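Local coordinates for Alr3790 protein (Anabaena sp., PDB 3HIX) that is of unknown function but carries a rhodanese-like domain, a fold whose relatives often transfer sulfur, although the cysteine such enzymes use is absent here, at residues L17-R22 with E39-R44; M34-E39 with S46-K51; I55-A60 with N70-A75; E63-A68 with V80-G85. One frame throughout, in Å; residues are numbered along the deposited sequence.

All four contacts set a helix against one parallel sheet, whose strands run in the order 34-35, 15-18, 55-58, 80-82. Contacts 1 and 3 are buried and purely apolar across the gap. Contacts 2 and 4 are only partly buried, and they lie at the two outermost strands, where serines or a glutamate join the hydrophobic groups. Contacts 1 and 2 share helix 41-48. Contacts 3 and 4 share helix 62-74 and belong to the same beta-alpha-beta unit. No direct hydrogen bond spans any of the four; in contact 4 a water bridges the segments. Leu41 and Leu72 touch, so the two helices meet between contacts 1 and 3.

Contact 1 of 4, residues L17-R22 with E39-R44; sequences LDVRDR and EDLVDR
Leu41 of helix 41-48 points its forked end at Leu17 and Val19, two residues apart at the end of the strand and the start of the loop. Its CG stands opposite the backbone N (chi1 180°), which carries both methyls out to the end of strand 15-18 and the following loop. Leu41 CD1 meets Leu17 CD1 at 4.0 Å. Leu41 CD2 rests on Val19 CG1 at 3.9 Å. Each pair meets at a slant, methyl to methyl, without the chains lying alongside. All three residues are buried, and no polar atom joins the two segments.

On the far side, Arg20 grips Asp18 side-on. Arg20 NE gives a nearly straight bond to Asp18 OD1 (2.9 Å, 169°), and Arg20 NH2 takes the syn lone pair of Asp18 OD2 at 2.7 Å. Asp18 OD1 also accepts the backbone N of Arg20 at 3.0 Å, an Asx turn at the end of strand 15-18. Three bonds from Arg20 hold the carboxylate, and Tyr58 OH adds a weak one to OD2.

Strand 15-18 lies between strands 34-35 and 55-58 in the sheet. Helix 62-74 closes the apolar side, where Ala68 touches both Val19 and Leu41 and Leu72 touches Leu41.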
loop_
_atom_site.group_PDB
_atom_site.type_symbol
_atom_site.label_atom_id
_atom_site.label_comp_id
_atom_site.label_asym_id
_atom_site.label_seq_id
_atom_site.Cartn_x
_atom_site.Cartn_y
_atom_site.Cartn_z
ATOM N N LEU A 17 1.575 0.284 3.163
ATOM C CA LEU A 17 0.526 0.965 2.405
ATOM C C LEU A 17 0.152 0.157 1.179
ATOM O O LEU A 17 1.027 -0.312 0.450
ATOM C CB LEU A 17 0.993 2.359 1.964
ATOM C CG LEU A 17 1.494 3.324 3.046
ATOM C CD1 LEU A 17 1.697 4.698 2.422
ATOM C CD2 LEU A 17 0.498 3.414 4.199
ATOM N N ASP A 18 -1.149 -0.014 0.968
ATOM C CA ASP A 18 -1.680 -0.753 -0.174
ATOM C C ASP A 18 -2.193 0.355 -1.095
ATOM O O ASP A 18 -3.147 1.042 -0.752
ATOM C CB ASP A 18 -2.847 -1.659 0.270
ATOM C CG ASP A 18 -3.339 -2.577 -0.839
ATOM O OD1 ASP A 18 -3.242 -2.197 -2.025
ATOM O OD2 ASP A 18 -3.848 -3.677 -0.523
ATOM N N VAL A 19 -1.552 0.537 -2.246
ATOM C CA VAL A 19 -1.933 1.594 -3.186
ATOM C C VAL A 19 -2.867 1.137 -4.302
ATOM O O VAL A 19 -3.155 1.893 -5.232
ATOM C CB VAL A 19 -0.682 2.258 -3.820
ATOM C CG1 VAL A 19 0.125 2.941 -2.745
ATOM C CG2 VAL A 19 0.169 1.221 -4.560
ATOM N N ARG A 20 -3.346 -0.096 -4.210
ATOM C CA ARG A 20 -4.277 -0.604 -5.212
ATOM C C ARG A 20 -5.656 0.009 -4.990
ATOM O O ARG A 20 -5.899 0.687 -3.992
ATOM C CB ARG A 20 -4.385 -2.129 -5.116
ATOM C CG ARG A 20 -3.058 -2.851 -5.334
ATOM C CD ARG A 20 -3.189 -4.333 -5.025
ATOM N NE ARG A 20 -3.665 -4.551 -3.661
ATOM C CZ ARG A 20 -4.169 -5.701 -3.218
ATOM N NH1 ARG A 20 -4.252 -6.746 -4.028
ATOM N NH2 ARG A 20 -4.639 -5.792 -1.981
ATOM N N ASP A 21 -6.555 -0.244 -5.933
ATOM C CA ASP A 21 -7.926 0.245 -5.858
ATOM C C ASP A 21 -8.527 -0.270 -4.549
ATOM O O ASP A 21 -8.294 -1.417 -4.171
ATOM C CB ASP A 21 -8.716 -0.305 -7.044
ATOM C CG ASP A 21 -9.838 0.608 -7.472
ATOM O OD1 ASP A 21 -9.550 1.748 -7.887
ATOM O OD2 ASP A 21 -11.007 0.178 -7.399
ATOM N N ARG A 22 -9.294 0.568 -3.859
ATOM C CA ARG A 22 -9.906 0.165 -2.596
ATOM C C ARG A 22 -10.749 -1.103 -2.728
ATOM O O ARG A 22 -10.859 -1.887 -1.779
ATOM C CB ARG A 22 -10.768 1.301 -2.032
ATOM C CG ARG A 22 -11.580 0.923 -0.783
ATOM C CD ARG A 22 -10.691 0.362 0.323
ATOM N NE ARG A 22 -11.456 -0.282 1.388
ATOM C CZ ARG A 22 -11.766 0.286 2.549
ATOM N NH1 ARG A 22 -11.376 1.528 2.811
ATOM N NH2 ARG A 22 -12.456 -0.396 3.454
ATOM N N GLU A 39 -4.478 7.543 -6.482
ATOM C CA GLU A 39 -5.066 8.864 -6.651
ATOM C C GLU A 39 -5.099 9.745 -5.399
ATOM O O GLU A 39 -5.042 10.964 -5.514
ATOM C CB GLU A 39 -6.481 8.742 -7.222
ATOM C CG GLU A 39 -6.561 8.142 -8.623
ATOM C CD GLU A 39 -6.184 6.667 -8.665
ATOM O OE1 GLU A 39 -6.334 5.983 -7.627
ATOM O OE2 GLU A 39 -5.756 6.191 -9.740
ATOM N N ASP A 40 -5.189 9.146 -4.213
ATOM C CA ASP A 40 -5.230 9.932 -2.974
ATOM C C ASP A 40 -4.022 9.724 -2.069
ATOM O O ASP A 40 -3.968 10.251 -0.963
ATOM C CB ASP A 40 -6.492 9.603 -2.175
ATOM C CG ASP A 40 -7.732 10.218 -2.774
ATOM O OD1 ASP A 40 -7.748 11.454 -2.956
ATOM O OD2 ASP A 40 -8.689 9.468 -3.057
ATOM N N LEU A 41 -3.045 8.971 -2.556
ATOM C CA LEU A 41 -1.852 8.657 -1.782
ATOM C C LEU A 41 -1.095 9.825 -1.149
ATOM O O LEU A 41 -0.938 9.877 0.069
ATOM C CB LEU A 41 -0.892 7.845 -2.637
ATOM C CG LEU A 41 0.420 7.433 -1.974
ATOM C CD1 LEU A 41 0.168 6.612 -0.706
ATOM C CD2 LEU A 41 1.216 6.644 -2.984
ATOM N N VAL A 42 -0.606 10.753 -1.963
ATOM C CA VAL A 42 0.138 11.874 -1.404
ATOM C C VAL A 42 -0.679 12.644 -0.365
ATOM O O VAL A 42 -0.158 12.985 0.689
ATOM C CB VAL A 42 0.623 12.845 -2.502
ATOM C CG1 VAL A 42 1.331 14.036 -1.864
ATOM C CG2 VAL A 42 1.568 12.127 -3.446
ATOM N N ASP A 43 -1.951 12.915 -0.650
ATOM C CA ASP A 43 -2.804 13.635 0.297
ATOM C C ASP A 43 -2.927 12.906 1.625
ATOM O O ASP A 43 -2.622 13.455 2.683
ATOM C CB ASP A 43 -4.209 13.825 -0.273
ATOM C CG ASP A 43 -4.254 14.841 -1.384
ATOM O OD1 ASP A 43 -3.351 15.702 -1.448
ATOM O OD2 ASP A 43 -5.209 14.790 -2.183
ATOM N N ARG A 44 -3.374 11.658 1.566
ATOM C CA ARG A 44 -3.555 10.874 2.779
ATOM C C ARG A 44 -2.278 10.656 3.587
ATOM O O ARG A 44 -2.282 10.817 4.810
ATOM C CB ARG A 44 -4.178 9.523 2.446
ATOM C CG ARG A 44 -5.590 9.608 1.907
ATOM C CD ARG A 44 -6.165 8.217 1.760
ATOM N NE ARG A 44 -7.532 8.229 1.249
ATOM C CZ ARG A 44 -8.248 7.131 1.037
ATOM N NH1 ARG A 44 -7.722 5.940 1.292
ATOM N NH2 ARG A 44 -9.488 7.219 0.574
#

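Contact 2 of 4, residues M34-E39 with S46-K51; sequences MAMPIE and SSSLEK
Met34, Met36, Ser48 and Leu49 make this contact, and none of them has a flat side-chain group, so no face or edge is stacked. Both methionines are selenomethionines. Met34 and Leu49 lie side by side but run in opposing directions, and Met34 SE lies 4.2 Å from Leu49 CD2. The bend at the last torsion of Met34 (chi3 70°) turns CE off the line of the chain, so SE, not CE, is the atom nearer Leu49. Met36 is extended beyond CG (chi3 -167°), so its terminal methyl does the touching. Met36 CE sits 4.0 Å from Ser48 CB and 4.2 Å from Leu49 CD1.

The contact ties the outermost strand 34-35, and the loop that follows it, to the last turn of helix 41-48 and the residue just after it. The helix lies over the parallel sheet of the rhodanese-like domain. Leu49, the first residue to leave the helical conformation, also touches Leu17 of strand 15-18.

Ser48 is exposed at the outer side of the contact. It offers CB to the methionine, while its OG is hydrogen-bonded to Arg44 O within the helix. Met36 is buried more deeply, against Leu17 and Leu41, and its side chain also touches Arg44 and Ala45.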
loop_
_atom_site.group_PDB
_atom_site.type_symbol
_atom_site.label_atom_id
_atom_site.label_comp_id
_atom_site.label_asym_id
_atom_site.label_seq_id
_atom_site.Cartn_x
_atom_site.Cartn_y
_atom_site.Cartn_z
HETATM N N MSE A 34 -2.498 -0.149 5.345
HETATM C CA MSE A 34 -3.476 0.924 5.210
HETATM C C MSE A 34 -3.884 1.105 3.756
HETATM O O MSE A 34 -3.050 1.001 2.850
HETATM C CB MSE A 34 -2.890 2.239 5.707
HETATM C CG MSE A 34 -2.279 2.180 7.085
HETATM SE SE MSE A 34 -1.560 3.922 7.522
HETATM C CE MSE A 34 -3.231 4.862 7.735
ATOM N N ALA A 35 -5.165 1.380 3.539
ATOM C CA ALA A 35 -5.687 1.604 2.198
ATOM C C ALA A 35 -5.360 3.027 1.743
ATOM O O ALA A 35 -5.864 3.999 2.295
ATOM C CB ALA A 35 -7.188 1.401 2.178
HETATM N N MSE A 36 -4.517 3.145 0.730
HETATM C CA MSE A 36 -4.168 4.458 0.213
HETATM C C MSE A 36 -3.986 4.382 -1.289
HETATM O O MSE A 36 -2.875 4.381 -1.791
HETATM C CB MSE A 36 -2.902 4.986 0.893
HETATM C CG MSE A 36 -3.175 5.625 2.279
HETATM SE SE MSE A 36 -1.658 6.660 2.935
HETATM C CE MSE A 36 -2.209 6.898 4.766
ATOM N N PRO A 37 -5.099 4.292 -2.027
ATOM C CA PRO A 37 -5.088 4.212 -3.488
ATOM C C PRO A 37 -4.257 5.341 -4.110
ATOM O O PRO A 37 -4.246 6.465 -3.607
ATOM C CB PRO A 37 -6.570 4.310 -3.840
ATOM C CG PRO A 37 -7.233 3.655 -2.662
ATOM C CD PRO A 37 -6.478 4.258 -1.510
ATOM N N ILE A 38 -3.574 5.022 -5.207
ATOM C CA ILE A 38 -2.714 5.965 -5.921
ATOM C C ILE A 38 -3.242 7.395 -6.024
ATOM O O ILE A 38 -2.534 8.347 -5.699
ATOM C CB ILE A 38 -2.418 5.453 -7.361
ATOM C CG1 ILE A 38 -1.242 4.471 -7.340
ATOM C CG2 ILE A 38 -2.105 6.621 -8.286
ATOM C CD1 ILE A 38 0.114 5.131 -7.114
ATOM N N GLU A 39 -4.478 7.543 -6.482
ATOM C CA GLU A 39 -5.066 8.864 -6.651
ATOM C C GLU A 39 -5.099 9.745 -5.399
ATOM O O GLU A 39 -5.042 10.964 -5.514
ATOM C CB GLU A 39 -6.481 8.742 -7.222
ATOM C CG GLU A 39 -6.561 8.142 -8.623
ATOM C CD GLU A 39 -6.184 6.667 -8.665
ATOM O OE1 GLU A 39 -6.334 5.983 -7.627
ATOM O OE2 GLU A 39 -5.756 6.191 -9.740
ATOM N N SER A 46 0.434 12.456 3.526
ATOM C CA SER A 46 0.895 13.747 4.032
ATOM C C SER A 46 0.139 14.185 5.281
ATOM O O SER A 46 0.687 14.884 6.128
ATOM C CB SER A 46 0.745 14.826 2.955
ATOM O OG SER A 46 1.537 14.525 1.821
ATOM N N SER A 47 -1.118 13.774 5.399
ATOM C CA SER A 47 -1.922 14.162 6.553
ATOM C C SER A 47 -1.981 13.101 7.645
ATOM O O SER A 47 -2.399 13.390 8.766
ATOM C CB SER A 47 -3.348 14.497 6.112
ATOM O OG SER A 47 -4.074 13.326 5.787
ATOM N N SER A 48 -1.553 11.881 7.330
ATOM C CA SER A 48 -1.613 10.794 8.302
ATOM C C SER A 48 -0.273 10.275 8.801
ATOM O O SER A 48 -0.195 9.696 9.883
ATOM C CB SER A 48 -2.380 9.610 7.708
ATOM O OG SER A 48 -3.620 10.016 7.165
ATOM N N LEU A 49 0.782 10.476 8.020
ATOM C CA LEU A 49 2.089 9.947 8.398
ATOM C C LEU A 49 3.206 10.980 8.414
ATOM O O LEU A 49 3.225 11.895 7.591
ATOM C CB LEU A 49 2.477 8.829 7.425
ATOM C CG LEU A 49 1.426 7.759 7.126
ATOM C CD1 LEU A 49 1.863 6.915 5.935
ATOM C CD2 LEU A 49 1.225 6.890 8.359
ATOM N N GLU A 50 4.136 10.827 9.352
ATOM C CA GLU A 50 5.281 11.729 9.430
ATOM C C GLU A 50 6.279 11.283 8.369
ATOM O O GLU A 50 6.419 10.092 8.094
ATOM C CB GLU A 50 5.937 11.692 10.811
ATOM C CG GLU A 50 5.945 10.340 11.485
ATOM C CD GLU A 50 4.661 10.083 12.242
ATOM O OE1 GLU A 50 4.338 10.883 13.147
ATOM O OE2 GLU A 50 3.974 9.087 11.934
ATOM N N LYS A 51 6.980 12.249 7.789
ATOM C CA LYS A 51 7.930 11.966 6.724
ATOM C C LYS A 51 9.170 11.168 7.119
ATOM O O LYS A 51 9.906 10.696 6.250
ATOM C CB LYS A 51 8.320 13.283 6.055
ATOM C CG LYS A 51 7.125 13.987 5.420
ATOM C CD LYS A 51 7.454 15.417 5.035
ATOM C CE LYS A 51 6.216 16.165 4.584
ATOM N NZ LYS A 51 5.641 15.565 3.362
#

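Contact 3 of 4, residues I55-A60 with N70-A75; sequences IYVYGA and NLLRSA
A beta-alpha-beta unit built from strand 55-58, helix 62-74 and strand 80-82 holds this contact, which packs the first strand against the C-terminal part of the helix. Val57 and Leu72 reach for each other tip to tip. Val57 CG1 meets Leu72 CD1 at 3.7 Å. Leu72 extends straight to the sheet, with CD1 at the far end of its chain (chi2 172°). The same methyl lies farther from Ile55, with Leu72 CD1 to Ile55 CG2 at 4.5 Å. One leucine methyl thus faces two residues that stand on the same side of the strand. Tyr56, between them, points away from the helix.

The interface is buried and wholly apolar. Leu41 and Ala45 of helix 41-48 also touch Leu72, and Val80 of the next strand touches both Val57 and Leu72.

Near the helix end, Asn70 O accepts twice from Ser74. Ser74 N bonds to it at 2.9 Å and Ser74 OG at 3.0 Å, from opposite faces of the carbonyl plane. The hydroxyl thus gives Asn70 O a second bond beside the backbone one.

The loop after strand 55-58 probably corresponds to the active-site loop of rhodaneses. Aliphatic side chains of a parallel strand meeting a leucine of the helix that follows is the usual core of a beta-alpha-beta crossover.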
loop_
_atom_site.group_PDB
_atom_site.type_symbol
_atom_site.label_atom_id
_atom_site.label_comp_id
_atom_site.label_asym_id
_atom_site.label_seq_id
_atom_site.Cartn_x
_atom_site.Cartn_y
_atom_site.Cartn_z
ATOM N N ILE A 55 8.217 3.552 5.537
ATOM C CA ILE A 55 7.010 3.157 4.828
ATOM C C ILE A 55 7.299 2.102 3.775
ATOM O O ILE A 55 8.279 2.186 3.038
ATOM C CB ILE A 55 6.356 4.382 4.153
ATOM C CG1 ILE A 55 5.993 5.412 5.225
ATOM C CG2 ILE A 55 5.112 3.965 3.387
ATOM C CD1 ILE A 55 5.554 6.746 4.677
ATOM N N TYR A 56 6.440 1.096 3.721
ATOM C CA TYR A 56 6.593 0.027 2.760
ATOM C C TYR A 56 5.317 -0.003 1.939
ATOM O O TYR A 56 4.211 -0.066 2.478
ATOM C CB TYR A 56 6.866 -1.277 3.502
ATOM C CG TYR A 56 8.237 -1.246 4.139
ATOM C CD1 TYR A 56 9.321 -1.892 3.543
ATOM C CD2 TYR A 56 8.478 -0.472 5.277
ATOM C CE1 TYR A 56 10.614 -1.760 4.060
ATOM C CE2 TYR A 56 9.763 -0.329 5.798
ATOM C CZ TYR A 56 10.825 -0.972 5.184
ATOM O OH TYR A 56 12.103 -0.803 5.674
ATOM N N VAL A 57 5.481 0.089 0.627
ATOM C CA VAL A 57 4.336 0.123 -0.259
ATOM C C VAL A 57 4.279 -1.015 -1.255
ATOM O O VAL A 57 5.306 -1.556 -1.674
ATOM C CB VAL A 57 4.310 1.440 -1.067
ATOM C CG1 VAL A 57 4.494 2.628 -0.145
ATOM C CG2 VAL A 57 5.395 1.420 -2.106
ATOM N N TYR A 58 3.055 -1.370 -1.623
ATOM C CA TYR A 58 2.825 -2.395 -2.619
ATOM C C TYR A 58 1.569 -2.005 -3.372
ATOM O O TYR A 58 0.636 -1.431 -2.808
ATOM C CB TYR A 58 2.688 -3.800 -1.980
ATOM C CG TYR A 58 1.412 -4.075 -1.209
ATOM C CD1 TYR A 58 0.337 -4.731 -1.811
ATOM C CD2 TYR A 58 1.302 -3.735 0.138
ATOM C CE1 TYR A 58 -0.815 -5.050 -1.086
ATOM C CE2 TYR A 58 0.155 -4.045 0.871
ATOM C CZ TYR A 58 -0.897 -4.700 0.255
ATOM O OH TYR A 58 -2.029 -4.988 0.974
ATOM N N GLY A 59 1.583 -2.262 -4.671
ATOM C CA GLY A 59 0.437 -1.965 -5.501
ATOM C C GLY A 59 0.221 -3.193 -6.359
ATOM O O GLY A 59 0.713 -4.265 -6.027
ATOM N N ALA A 60 -0.504 -3.039 -7.460
ATOM C CA ALA A 60 -0.777 -4.150 -8.360
ATOM C C ALA A 60 0.231 -4.172 -9.500
ATOM O O ALA A 60 -0.055 -3.701 -10.600
ATOM C CB ALA A 60 -2.182 -4.022 -8.908
ATOM N N ASN A 70 7.783 6.700 -5.981
ATOM C CA ASN A 70 8.321 7.940 -6.528
ATOM C C ASN A 70 7.477 9.129 -6.043
ATOM O O ASN A 70 8.014 10.168 -5.671
ATOM C CB ASN A 70 8.354 7.860 -8.064
ATOM C CG ASN A 70 9.419 6.894 -8.580
ATOM O OD1 ASN A 70 9.346 6.416 -9.715
ATOM N ND2 ASN A 70 10.420 6.614 -7.752
ATOM N N LEU A 71 6.157 8.969 -6.036
ATOM C CA LEU A 71 5.270 10.032 -5.561
ATOM C C LEU A 71 5.529 10.388 -4.094
ATOM O O LEU A 71 5.548 11.561 -3.729
ATOM C CB LEU A 71 3.805 9.617 -5.702
ATOM C CG LEU A 71 3.184 9.651 -7.093
ATOM C CD1 LEU A 71 1.877 8.893 -7.090
ATOM C CD2 LEU A 71 2.977 11.098 -7.515
ATOM N N LEU A 72 5.724 9.376 -3.255
ATOM C CA LEU A 72 5.958 9.615 -1.830
ATOM C C LEU A 72 7.323 10.239 -1.578
ATOM O O LEU A 72 7.455 11.151 -0.761
ATOM C CB LEU A 72 5.822 8.305 -1.038
ATOM C CG LEU A 72 4.395 7.747 -0.960
ATOM C CD1 LEU A 72 4.417 6.353 -0.334
ATOM C CD2 LEU A 72 3.511 8.692 -0.147
ATOM N N ARG A 73 8.343 9.757 -2.274
ATOM C CA ARG A 73 9.673 10.321 -2.089
ATOM C C ARG A 73 9.694 11.766 -2.574
ATOM O O ARG A 73 10.311 12.625 -1.944
ATOM C CB ARG A 73 10.721 9.497 -2.834
ATOM C CG ARG A 73 10.967 8.133 -2.221
ATOM C CD ARG A 73 12.087 7.395 -2.937
ATOM N NE ARG A 73 12.287 6.057 -2.389
ATOM C CZ ARG A 73 12.925 5.079 -3.024
ATOM N NH1 ARG A 73 13.432 5.291 -4.231
ATOM N NH2 ARG A 73 13.031 3.880 -2.465
ATOM N N SER A 74 9.017 12.038 -3.687
ATOM C CA SER A 74 8.978 13.398 -4.210
ATOM C C SER A 74 8.187 14.301 -3.271
ATOM O O SER A 74 8.356 15.515 -3.286
ATOM C CB SER A 74 8.353 13.425 -5.608
ATOM O OG SER A 74 9.178 12.752 -6.542
ATOM N N ALA A 75 7.329 13.706 -2.447
ATOM C CA ALA A 75 6.524 14.477 -1.503
ATOM C C ALA A 75 7.287 14.778 -0.218
ATOM O O ALA A 75 6.785 15.478 0.661
ATOM C CB ALA A 75 5.237 13.733 -1.178
#

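Contact 4 of 4, residues E63-A68 with V80-G85; sequences EQTSQA and VSELKG
Thr65 and Glu82 supply the apolar part of this contact. The methyl of Thr65 lies across the aliphatic start of the glutamate, with Thr65 CG2 at 3.7 Å from Glu82 CB and 3.9 Å from Glu82 CG. CG2 stands opposite the backbone N of Thr65 (chi1 of OG1 -63°), so the methyl faces the strand while the hydroxyl is left for polar partners. Glu82 also packs on Val69, one turn along the helix.

The direct polar approach is loose. Ser66 OG is 3.6 Å from Glu82 OE1, too far to count as a hydrogen bond. Glu82 bends at its second torsion (chi2 137°), and this carries its carboxylate round to the serine. Ser66 OG has a weak hydrogen bond to Asp62 O instead.

The segments belong to the helix and second strand of the beta-alpha-beta unit of strand 55-58, helix 62-74 and strand 80-82. That second strand is the outermost one on its side of the parallel sheet. Ser81 is joined by backbone bonds to Ile55 and Val57, and Leu83, just past the strand, to Val57.

A water makes the bonded link. It donates to Thr65 OG1 at 2.8 Å and to Leu83 O at 2.8 Å. Thr65 OG1 is also hydrogen-bonded to Gly61 O and to Gly59 N, so three partners hold this hydroxyl where the loop after strand 55-58 enters the helix. Farther along, Arg73 NH2 is hydrogen-bonded to Val80 O, a direct polar tie from the same helix to the edge strand.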
loop_
_atom_site.group_PDB
_atom_site.type_symbol
_atom_site.label_atom_id
_atom_site.label_comp_id
_atom_site.label_asym_id
_atom_site.label_seq_id
_atom_site.Cartn_x
_atom_site.Cartn_y
_atom_site.Cartn_z
ATOM N N GLU A 63 5.081 -1.676 -11.829
ATOM C CA GLU A 63 4.859 -0.328 -12.343
ATOM C C GLU A 63 4.099 0.584 -11.385
ATOM O O GLU A 63 4.550 1.690 -11.088
ATOM C CB GLU A 63 4.124 -0.368 -13.693
ATOM C CG GLU A 63 4.167 0.977 -14.421
ATOM C CD GLU A 63 3.261 1.037 -15.641
ATOM O OE1 GLU A 63 3.103 0.002 -16.326
ATOM O OE2 GLU A 63 2.719 2.128 -15.922
ATOM N N GLN A 64 2.937 0.136 -10.918
ATOM C CA GLN A 64 2.155 0.947 -9.997
ATOM C C GLN A 64 2.907 1.138 -8.680
ATOM O O GLN A 64 2.839 2.201 -8.065
ATOM C CB GLN A 64 0.792 0.300 -9.745
ATOM C CG GLN A 64 -0.056 1.005 -8.709
ATOM C CD GLN A 64 -1.442 0.395 -8.580
ATOM O OE1 GLN A 64 -2.373 0.796 -9.278
ATOM N NE2 GLN A 64 -1.580 -0.587 -7.695
ATOM N N THR A 65 3.622 0.107 -8.246
ATOM C CA THR A 65 4.387 0.192 -7.005
ATOM C C THR A 65 5.429 1.303 -7.137
ATOM O O THR A 65 5.486 2.205 -6.305
ATOM C CB THR A 65 5.054 -1.165 -6.696
ATOM O OG1 THR A 65 4.027 -2.143 -6.492
ATOM C CG2 THR A 65 5.900 -1.094 -5.441
ATOM N N SER A 66 6.227 1.253 -8.203
ATOM C CA SER A 66 7.253 2.266 -8.452
ATOM C C SER A 66 6.658 3.663 -8.511
ATOM O O SER A 66 7.227 4.604 -7.966
ATOM C CB SER A 66 7.983 1.989 -9.766
ATOM O OG SER A 66 8.875 0.907 -9.634
ATOM N N GLN A 67 5.521 3.804 -9.187
ATOM C CA GLN A 67 4.867 5.108 -9.280
ATOM C C GLN A 67 4.585 5.657 -7.877
ATOM O O GLN A 67 4.895 6.804 -7.570
ATOM C CB GLN A 67 3.550 5.003 -10.055
ATOM C CG GLN A 67 2.739 6.298 -10.039
ATOM C CD GLN A 67 1.383 6.174 -10.723
ATOM O OE1 GLN A 67 0.619 7.139 -10.781
ATOM N NE2 GLN A 67 1.080 4.989 -11.241
ATOM N N ALA A 68 3.994 4.825 -7.028
ATOM C CA ALA A 68 3.673 5.230 -5.660
ATOM C C ALA A 68 4.920 5.617 -4.851
ATOM O O ALA A 68 4.925 6.624 -4.141
ATOM C CB ALA A 68 2.909 4.101 -4.959
ATOM N N VAL A 80 10.961 5.326 1.931
ATOM C CA VAL A 80 9.897 4.626 1.234
ATOM C C VAL A 80 10.516 3.508 0.431
ATOM O O VAL A 80 11.406 3.741 -0.384
ATOM C CB VAL A 80 9.149 5.569 0.267
ATOM C CG1 VAL A 80 7.916 4.865 -0.313
ATOM C CG2 VAL A 80 8.746 6.850 0.998
ATOM N N SER A 81 10.062 2.287 0.671
ATOM C CA SER A 81 10.593 1.146 -0.056
ATOM C C SER A 81 9.463 0.312 -0.624
ATOM O O SER A 81 8.319 0.396 -0.175
ATOM C CB SER A 81 11.486 0.303 0.855
ATOM O OG SER A 81 10.856 0.081 2.096
ATOM N N GLU A 82 9.802 -0.483 -1.628
ATOM C CA GLU A 82 8.855 -1.331 -2.324
ATOM C C GLU A 82 8.837 -2.760 -1.774
ATOM O O GLU A 82 9.871 -3.293 -1.370
ATOM C CB GLU A 82 9.244 -1.362 -3.808
ATOM C CG GLU A 82 9.477 0.033 -4.386
ATOM C CD GLU A 82 10.695 0.125 -5.289
ATOM O OE1 GLU A 82 10.542 -0.009 -6.521
ATOM O OE2 GLU A 82 11.810 0.329 -4.757
ATOM N N LEU A 83 7.654 -3.362 -1.723
ATOM C CA LEU A 83 7.545 -4.755 -1.318
ATOM C C LEU A 83 7.418 -5.473 -2.652
ATOM O O LEU A 83 6.323 -5.574 -3.211
ATOM C CB LEU A 83 6.301 -5.012 -0.468
ATOM C CG LEU A 83 6.326 -4.540 0.987
ATOM C CD1 LEU A 83 4.994 -4.891 1.624
ATOM C CD2 LEU A 83 7.481 -5.203 1.760
ATOM N N LYS A 84 8.558 -5.932 -3.165
ATOM C CA LYS A 84 8.624 -6.634 -4.445
ATOM C C LYS A 84 7.686 -7.836 -4.521
ATOM O O LYS A 84 7.634 -8.664 -3.607
ATOM C CB LYS A 84 10.064 -7.092 -4.726
ATOM C CG LYS A 84 11.034 -5.963 -5.042
ATOM C CD LYS A 84 11.713 -5.411 -3.795
ATOM C CE LYS A 84 13.097 -6.022 -3.605
ATOM N NZ LYS A 84 13.997 -5.718 -4.759
ATOM N N GLY A 85 6.956 -7.927 -5.627
ATOM C CA GLY A 85 6.017 -9.020 -5.811
ATOM C C GLY A 85 4.658 -8.764 -5.179
ATOM O O GLY A 85 3.727 -9.551 -5.362
HETATM O O HOH W 1 4.586 -4.500 -5.138
#